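Local coordinates for protein CRISPR-associated endonuclease C2c1 (Alicyclobacillus acidoterrestris, PDB 5U31) that is an RNA-guided endonuclease of bacterial antiviral defence that recognises PAM-bearing target DNA and cuts it with a RuvC nuclease domain using a divalent metal, at residues S1075-N1087 with W1091-Q1103. The protein carries 3 engineered substitutions. Residues are numbered along the deposited sequence; the frame is centred on the assembly and turned at random.
Sequences SVVLMRDPSGIIN and WTRQKEFWSMVNQ. With nucleotides of chain E.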
loop_
_atom_site.group_PDB
_atom_site.type_symbol
_atom_site.label_atom_id
_atom_site.label_comp_id
_atom_site.label_asym_id
_atom_site.label_seq_id
_atom_site.Cartn_x
_atom_site.Cartn_y
_atom_site.Cartn_z
ATOM N N SER A 1075 7.818 16.255 -28.417
ATOM C CA SER A 1075 6.831 17.198 -27.918
ATOM C C SER A 1075 7.502 18.277 -27.071
ATOM O O SER A 1075 8.633 18.129 -26.600
ATOM C CB SER A 1075 5.754 16.478 -27.100
ATOM O OG SER A 1075 6.298 15.888 -25.932
ATOM N N VAL A 1076 6.781 19.378 -26.884
ATOM C CA VAL A 1076 7.257 20.524 -26.120
ATOM C C VAL A 1076 6.271 20.785 -24.992
ATOM O O VAL A 1076 5.057 20.820 -25.219
ATOM C CB VAL A 1076 7.411 21.773 -27.007
ATOM C CG1 VAL A 1076 7.783 22.981 -26.165
ATOM C CG2 VAL A 1076 8.453 21.528 -28.091
ATOM N N VAL A 1077 6.789 20.961 -23.781
ATOM C CA VAL A 1077 5.971 21.266 -22.616
ATOM C C VAL A 1077 6.093 22.752 -22.322
ATOM O O VAL A 1077 7.199 23.264 -22.122
ATOM C CB VAL A 1077 6.386 20.427 -21.400
ATOM C CG1 VAL A 1077 5.723 20.961 -20.137
ATOM C CG2 VAL A 1077 6.011 18.979 -21.625
ATOM N N LEU A 1078 4.956 23.441 -22.295
ATOM C CA LEU A 1078 4.901 24.863 -21.995
ATOM C C LEU A 1078 4.402 25.072 -20.570
ATOM O O LEU A 1078 3.400 24.472 -20.164
ATOM C CB LEU A 1078 3.989 25.592 -22.983
ATOM C CG LEU A 1078 4.320 25.482 -24.471
ATOM C CD1 LEU A 1078 3.400 26.371 -25.276
ATOM C CD2 LEU A 1078 5.760 25.863 -24.708
HETATM N N MSE A 1079 5.106 25.916 -19.818
HETATM C CA MSE A 1079 4.708 26.292 -18.462
HETATM C C MSE A 1079 4.289 27.754 -18.409
HETATM O O MSE A 1079 4.558 28.524 -19.331
HETATM C CB MSE A 1079 5.844 26.047 -17.473
HETATM C CG MSE A 1079 6.304 24.610 -17.389
HETATM SE SE MSE A 1079 5.168 23.488 -16.274
HETATM C CE MSE A 1079 6.201 21.841 -16.416
ATOM N N ARG A 1080 3.649 28.145 -17.314
ATOM C CA ARG A 1080 3.048 29.466 -17.216
ATOM C C ARG A 1080 3.014 29.882 -15.753
ATOM O O ARG A 1080 2.653 29.082 -14.889
ATOM C CB ARG A 1080 1.637 29.450 -17.813
ATOM C CG ARG A 1080 1.202 30.743 -18.440
ATOM C CD ARG A 1080 -0.050 31.255 -17.767
ATOM N NE ARG A 1080 -1.192 30.366 -17.958
ATOM C CZ ARG A 1080 -2.117 30.536 -18.897
ATOM N NH1 ARG A 1080 -3.129 29.684 -18.994
ATOM N NH2 ARG A 1080 -2.033 31.559 -19.739
ATOM N N ASP A 1081 3.402 31.128 -15.481
ATOM C CA ASP A 1081 3.349 31.691 -14.134
ATOM C C ASP A 1081 2.038 32.440 -13.939
ATOM O O ASP A 1081 1.899 33.571 -14.422
ATOM C CB ASP A 1081 4.523 32.640 -13.896
ATOM C CG ASP A 1081 4.560 33.196 -12.479
ATOM O OD1 ASP A 1081 5.523 33.925 -12.160
ATOM O OD2 ASP A 1081 3.653 32.892 -11.676
ATOM N N PRO A 1082 1.066 31.863 -13.228
ATOM C CA PRO A 1082 -0.221 32.558 -13.063
ATOM C C PRO A 1082 -0.097 33.908 -12.389
ATOM O O PRO A 1082 -0.963 34.766 -12.595
ATOM C CB PRO A 1082 -1.049 31.577 -12.221
ATOM C CG PRO A 1082 -0.070 30.644 -11.615
ATOM C CD PRO A 1082 1.072 30.547 -12.570
ATOM N N SER A 1083 0.959 34.133 -11.609
ATOM C CA SER A 1083 1.176 35.420 -10.961
ATOM C C SER A 1083 1.783 36.462 -11.887
ATOM O O SER A 1083 1.876 37.629 -11.494
ATOM C CB SER A 1083 2.083 35.248 -9.745
ATOM O OG SER A 1083 3.432 35.099 -10.151
ATOM N N GLY A 1084 2.210 36.076 -13.087
ATOM C CA GLY A 1084 2.839 37.022 -13.989
ATOM C C GLY A 1084 4.179 37.539 -13.526
ATOM O O GLY A 1084 4.637 38.566 -14.022
ATOM N N ILE A 1085 4.828 36.854 -12.586
ATOM C CA ILE A 1085 6.098 37.352 -12.077
ATOM C C ILE A 1085 7.250 36.871 -12.946
ATOM O O ILE A 1085 8.191 37.624 -13.222
ATOM C CB ILE A 1085 6.282 36.934 -10.607
ATOM C CG1 ILE A 1085 5.264 37.655 -9.714
ATOM C CG2 ILE A 1085 7.682 37.251 -10.138
ATOM C CD1 ILE A 1085 5.153 37.059 -8.318
ATOM N N ILE A 1086 7.186 35.625 -13.403
ATOM C CA ILE A 1086 8.258 35.015 -14.174
ATOM C C ILE A 1086 7.854 34.999 -15.638
ATOM O O ILE A 1086 6.851 34.377 -16.016
ATOM C CB ILE A 1086 8.576 33.606 -13.661
ATOM C CG1 ILE A 1086 9.410 33.723 -12.393
ATOM C CG2 ILE A 1086 9.336 32.817 -14.703
ATOM C CD1 ILE A 1086 9.411 32.498 -11.566
ATOM N N ASN A 1087 8.646 35.691 -16.453
ATOM C CA ASN A 1087 8.381 35.868 -17.878
ATOM C C ASN A 1087 6.995 36.463 -18.118
ATOM O O ASN A 1087 6.308 36.112 -19.079
ATOM C CB ASN A 1087 8.550 34.559 -18.643
ATOM C CG ASN A 1087 8.899 34.788 -20.089
ATOM O OD1 ASN A 1087 9.336 35.874 -20.461
ATOM N ND2 ASN A 1087 8.704 33.772 -20.916
ATOM N N TRP A 1091 3.559 31.884 -21.753
ATOM C CA TRP A 1091 3.875 30.471 -21.928
ATOM C C TRP A 1091 5.349 30.314 -22.272
ATOM O O TRP A 1091 5.828 30.883 -23.257
ATOM C CB TRP A 1091 3.006 29.857 -23.018
ATOM C CG TRP A 1091 1.603 29.649 -22.598
ATOM C CD1 TRP A 1091 0.531 30.426 -22.910
ATOM C CD2 TRP A 1091 1.108 28.592 -21.771
ATOM N NE1 TRP A 1091 -0.605 29.916 -22.333
ATOM C CE2 TRP A 1091 -0.275 28.788 -21.629
ATOM C CE3 TRP A 1091 1.704 27.497 -21.138
ATOM C CZ2 TRP A 1091 -1.074 27.930 -20.882
ATOM C CZ3 TRP A 1091 0.912 26.647 -20.398
ATOM C CH2 TRP A 1091 -0.462 26.868 -20.274
ATOM N N THR A 1092 6.065 29.541 -21.462
ATOM C CA THR A 1092 7.501 29.373 -21.600
ATOM C C THR A 1092 7.819 27.887 -21.677
ATOM O O THR A 1092 7.136 27.061 -21.066
ATOM C CB THR A 1092 8.257 30.025 -20.418
ATOM O OG1 THR A 1092 7.832 31.385 -20.266
ATOM C CG2 THR A 1092 9.758 30.006 -20.647
ATOM N N ARG A 1093 8.845 27.552 -22.453
ATOM C CA ARG A 1093 9.318 26.176 -22.497
ATOM C C ARG A 1093 9.752 25.736 -21.109
ATOM O O ARG A 1093 10.330 26.515 -20.350
ATOM C CB ARG A 1093 10.479 26.040 -23.475
ATOM C CG ARG A 1093 10.271 24.986 -24.542
ATOM C CD ARG A 1093 11.505 24.123 -24.702
ATOM N NE ARG A 1093 12.729 24.917 -24.730
ATOM C CZ ARG A 1093 13.234 25.472 -25.827
ATOM N NH1 ARG A 1093 14.356 26.179 -25.761
ATOM N NH2 ARG A 1093 12.613 25.323 -26.990
ATOM N N GLN A 1094 9.473 24.472 -20.784
ATOM C CA GLN A 1094 9.662 23.993 -19.419
ATOM C C GLN A 1094 11.097 24.184 -18.946
ATOM O O GLN A 1094 11.330 24.593 -17.802
ATOM C CB GLN A 1094 9.262 22.524 -19.327
ATOM C CG GLN A 1094 9.585 21.866 -18.008
ATOM C CD GLN A 1094 9.100 20.437 -17.960
ATOM O OE1 GLN A 1094 8.711 19.872 -18.982
ATOM N NE2 GLN A 1094 9.111 19.843 -16.768
ATOM N N LYS A 1095 12.071 23.900 -19.812
ATOM C CA LYS A 1095 13.473 23.981 -19.414
ATOM C C LYS A 1095 13.837 25.393 -18.972
ATOM O O LYS A 1095 14.284 25.611 -17.838
ATOM C CB LYS A 1095 14.369 23.523 -20.567
ATOM C CG LYS A 1095 15.860 23.580 -20.265
ATOM C CD LYS A 1095 16.687 23.304 -21.516
ATOM C CE LYS A 1095 18.174 23.279 -21.208
ATOM N NZ LYS A 1095 18.504 22.261 -20.170
ATOM N N GLU A 1096 13.635 26.373 -19.857
ATOM C CA GLU A 1096 13.980 27.752 -19.530
ATOM C C GLU A 1096 13.084 28.318 -18.436
ATOM O O GLU A 1096 13.528 29.166 -17.657
ATOM C CB GLU A 1096 13.904 28.629 -20.781
ATOM C CG GLU A 1096 14.987 28.357 -21.813
ATOM C CD GLU A 1096 14.693 27.142 -22.670
ATOM O OE1 GLU A 1096 13.579 26.594 -22.554
ATOM O OE2 GLU A 1096 15.573 26.735 -23.459
ATOM N N PHE A 1097 11.830 27.868 -18.361
ATOM C CA PHE A 1097 10.930 28.357 -17.323
ATOM C C PHE A 1097 11.501 28.097 -15.934
ATOM O O PHE A 1097 11.610 29.014 -15.114
ATOM C CB PHE A 1097 9.554 27.707 -17.476
ATOM C CG PHE A 1097 8.543 28.173 -16.467
ATOM C CD1 PHE A 1097 7.857 29.361 -16.648
ATOM C CD2 PHE A 1097 8.267 27.413 -15.340
ATOM C CE1 PHE A 1097 6.925 29.786 -15.725
ATOM C CE2 PHE A 1097 7.339 27.833 -14.415
ATOM C CZ PHE A 1097 6.665 29.019 -14.608
ATOM N N TRP A 1098 11.896 26.855 -15.656
ATOM C CA TRP A 1098 12.405 26.532 -14.331
ATOM C C TRP A 1098 13.813 27.047 -14.083
ATOM O O TRP A 1098 14.265 27.023 -12.935
ATOM C CB TRP A 1098 12.361 25.024 -14.101
ATOM C CG TRP A 1098 10.969 24.514 -13.969
ATOM C CD1 TRP A 1098 10.307 23.698 -14.835
ATOM C CD2 TRP A 1098 10.052 24.806 -12.908
ATOM N NE1 TRP A 1098 9.035 23.458 -14.376
ATOM C CE2 TRP A 1098 8.854 24.127 -13.195
ATOM C CE3 TRP A 1098 10.130 25.573 -11.743
ATOM C CZ2 TRP A 1098 7.745 24.193 -12.360
ATOM C CZ3 TRP A 1098 9.031 25.635 -10.919
ATOM C CH2 TRP A 1098 7.853 24.951 -11.230
ATOM N N SER A 1099 14.522 27.504 -15.113
ATOM C CA SER A 1099 15.807 28.136 -14.858
ATOM C C SER A 1099 15.644 29.613 -14.535
ATOM O O SER A 1099 16.496 30.192 -13.853
ATOM C CB SER A 1099 16.740 27.948 -16.054
ATOM O OG SER A 1099 16.213 28.570 -17.212
HETATM N N MSE A 1100 14.564 30.229 -15.003
HETATM C CA MSE A 1100 14.249 31.600 -14.636
HETATM C C MSE A 1100 13.825 31.626 -13.180
HETATM O O MSE A 1100 14.160 32.553 -12.441
HETATM C CB MSE A 1100 13.146 32.168 -15.527
HETATM C CG MSE A 1100 13.532 32.276 -16.992
HETATM SE SE MSE A 1100 12.080 32.941 -18.114
HETATM C CE MSE A 1100 12.954 32.837 -19.858
ATOM N N VAL A 1101 13.080 30.590 -12.781
ATOM C CA VAL A 1101 12.751 30.404 -11.371
ATOM C C VAL A 1101 14.021 30.214 -10.559
ATOM O O VAL A 1101 14.171 30.773 -9.466
ATOM C CB VAL A 1101 11.794 29.213 -11.196
ATOM C CG1 VAL A 1101 11.325 29.116 -9.761
ATOM C CG2 VAL A 1101 10.619 29.344 -12.121
ATOM N N ASN A 1102 14.961 29.430 -11.084
ATOM C CA ASN A 1102 16.211 29.203 -10.372
ATOM C C ASN A 1102 17.040 30.480 -10.279
ATOM O O ASN A 1102 17.619 30.773 -9.225
ATOM C CB ASN A 1102 17.001 28.089 -11.055
ATOM C CG ASN A 1102 18.285 27.765 -10.335
ATOM O OD1 ASN A 1102 18.293 27.000 -9.371
ATOM N ND2 ASN A 1102 19.385 28.346 -10.799
ATOM N N GLN A 1103 17.105 31.255 -11.362
ATOM C CA GLN A 1103 17.928 32.459 -11.354
ATOM C C GLN A 1103 17.413 33.481 -10.350
ATOM O O GLN A 1103 18.204 34.113 -9.641
ATOM C CB GLN A 1103 17.984 33.066 -12.755
ATOM C CG GLN A 1103 18.740 34.383 -12.839
ATOM C CD GLN A 1103 18.636 35.022 -14.210
ATOM O OE1 GLN A 1103 18.022 34.464 -15.122
ATOM N NE2 GLN A 1103 19.233 36.198 -14.363
ATOM P P DG E 2 13.831 16.633 -12.858
ATOM O OP1 DG E 2 14.220 15.230 -13.120
ATOM O OP2 DG E 2 13.502 17.514 -14.000
ATOM O "O5'" DG E 2 12.589 16.605 -11.833
ATOM C "C5'" DG E 2 12.173 17.799 -11.148
ATOM C "C4'" DG E 2 10.681 18.041 -11.297
ATOM O "O4'" DG E 2 10.425 19.458 -11.322
ATOM C "C3'" DG E 2 10.089 17.553 -12.595
ATOM O "O3'" DG E 2 8.695 17.438 -12.463
ATOM C "C2'" DG E 2 10.465 18.673 -13.564
ATOM C "C1'" DG E 2 10.501 19.918 -12.661
ATOM N N9 DG E 2 11.721 20.725 -12.790
ATOM C C8 DG E 2 12.358 21.400 -11.774
ATOM N N7 DG E 2 13.424 22.041 -12.158
ATOM C C5 DG E 2 13.513 21.781 -13.521
ATOM C C6 DG E 2 14.473 22.216 -14.473
ATOM O O6 DG E 2 15.466 22.940 -14.290
ATOM N N1 DG E 2 14.193 21.729 -15.748
ATOM C C2 DG E 2 13.125 20.925 -16.065
ATOM N N2 DG E 2 13.022 20.555 -17.350
ATOM N N3 DG E 2 12.217 20.512 -15.187
ATOM C C4 DG E 2 12.471 20.975 -13.934
ATOM O "O5'" DT E 1 18.642 20.290 -13.376
ATOM C "C5'" DT E 1 17.295 19.837 -13.543
ATOM C "C4'" DT E 1 16.893 18.883 -12.427
ATOM O "O4'" DT E 1 17.410 19.377 -11.167
ATOM C "C3'" DT E 1 15.384 18.702 -12.244
ATOM O "O3'" DT E 1 15.041 17.313 -12.032
ATOM C "C2'" DT E 1 15.049 19.563 -11.026
ATOM C "C1'" DT E 1 16.361 19.654 -10.261
ATOM N N1 DT E 1 16.585 21.012 -9.690
ATOM C C2 DT E 1 16.430 21.213 -8.338
ATOM O O2 DT E 1 16.128 20.321 -7.560
ATOM N N3 DT E 1 16.649 22.504 -7.925
ATOM C C4 DT E 1 16.993 23.591 -8.717
ATOM O O4 DT E 1 17.168 24.714 -8.254
ATOM C C5 DT E 1 17.131 23.306 -10.129
ATOM C C7 DT E 1 17.499 24.397 -11.092
ATOM C C6 DT E 1 16.920 22.049 -10.540
#
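Met-1079, a selenomethionine here, and Thr-1092 form the hydrogen-bonded antiparallel pair of a beta hairpin in the Nuc-II domain: Met-1079 N donates to Thr-1092 O (2.6 Å) and Thr-1092 N to Met-1079 O (2.8 Å). Gln-1094 N, in the first turn of the helix that follows Arg-1093 at its N-cap, is tied to Val-1077 O (2.9 Å), so strand 1076-1079 also holds the start of that helix. In the hairpin loop, Asn-1087 sends ND2 to Thr-1092 OG1 (2.6 Å), nearly straight at 170° and in the amide plane; the same ND2 also bonds Thr-1038 of the neighbouring strand. Asp-1081 braces the loop from within: OD2 accepts both Ser-1083 N (an Asx turn) and Ser-1083 OG, from the same face of the carboxylate, and OD1 accepts Ile-1086 N.

Packing spreads over both sheet faces. On one, Met-1079 CB sits over the face of Phe-1097; the bend at chi2 (-80°) brings CE to the edge of the Trp-1098 ring, near NE1, with SE oblique to the five-membered ring, a Met-aromatic contact. Ile-1086 extends this layer, its CD1 against Val-1101 CG2 (3.4 Å). On the other, Arg-1080 lies over the Trp-1091 indole, CB above the six-membered ring and the guanidinium tilted 42° from it, while NE bonds Gln-997 O; Leu-1078 CB meets the indole at CE3 (3.5 Å).

Phe-1097 lies against one face of Trp-1098 and the guanine of DG2 of chain E, offset toward the rim, over the other. One backbone bond and apolar packing thus seat the helix on its hairpin, presenting the Trp-1098 indole, with Gln-1094 beside it, to the guanine, about 9 and 10 Å from the side chains of phosphate-binding Ser-900 and Arg-912.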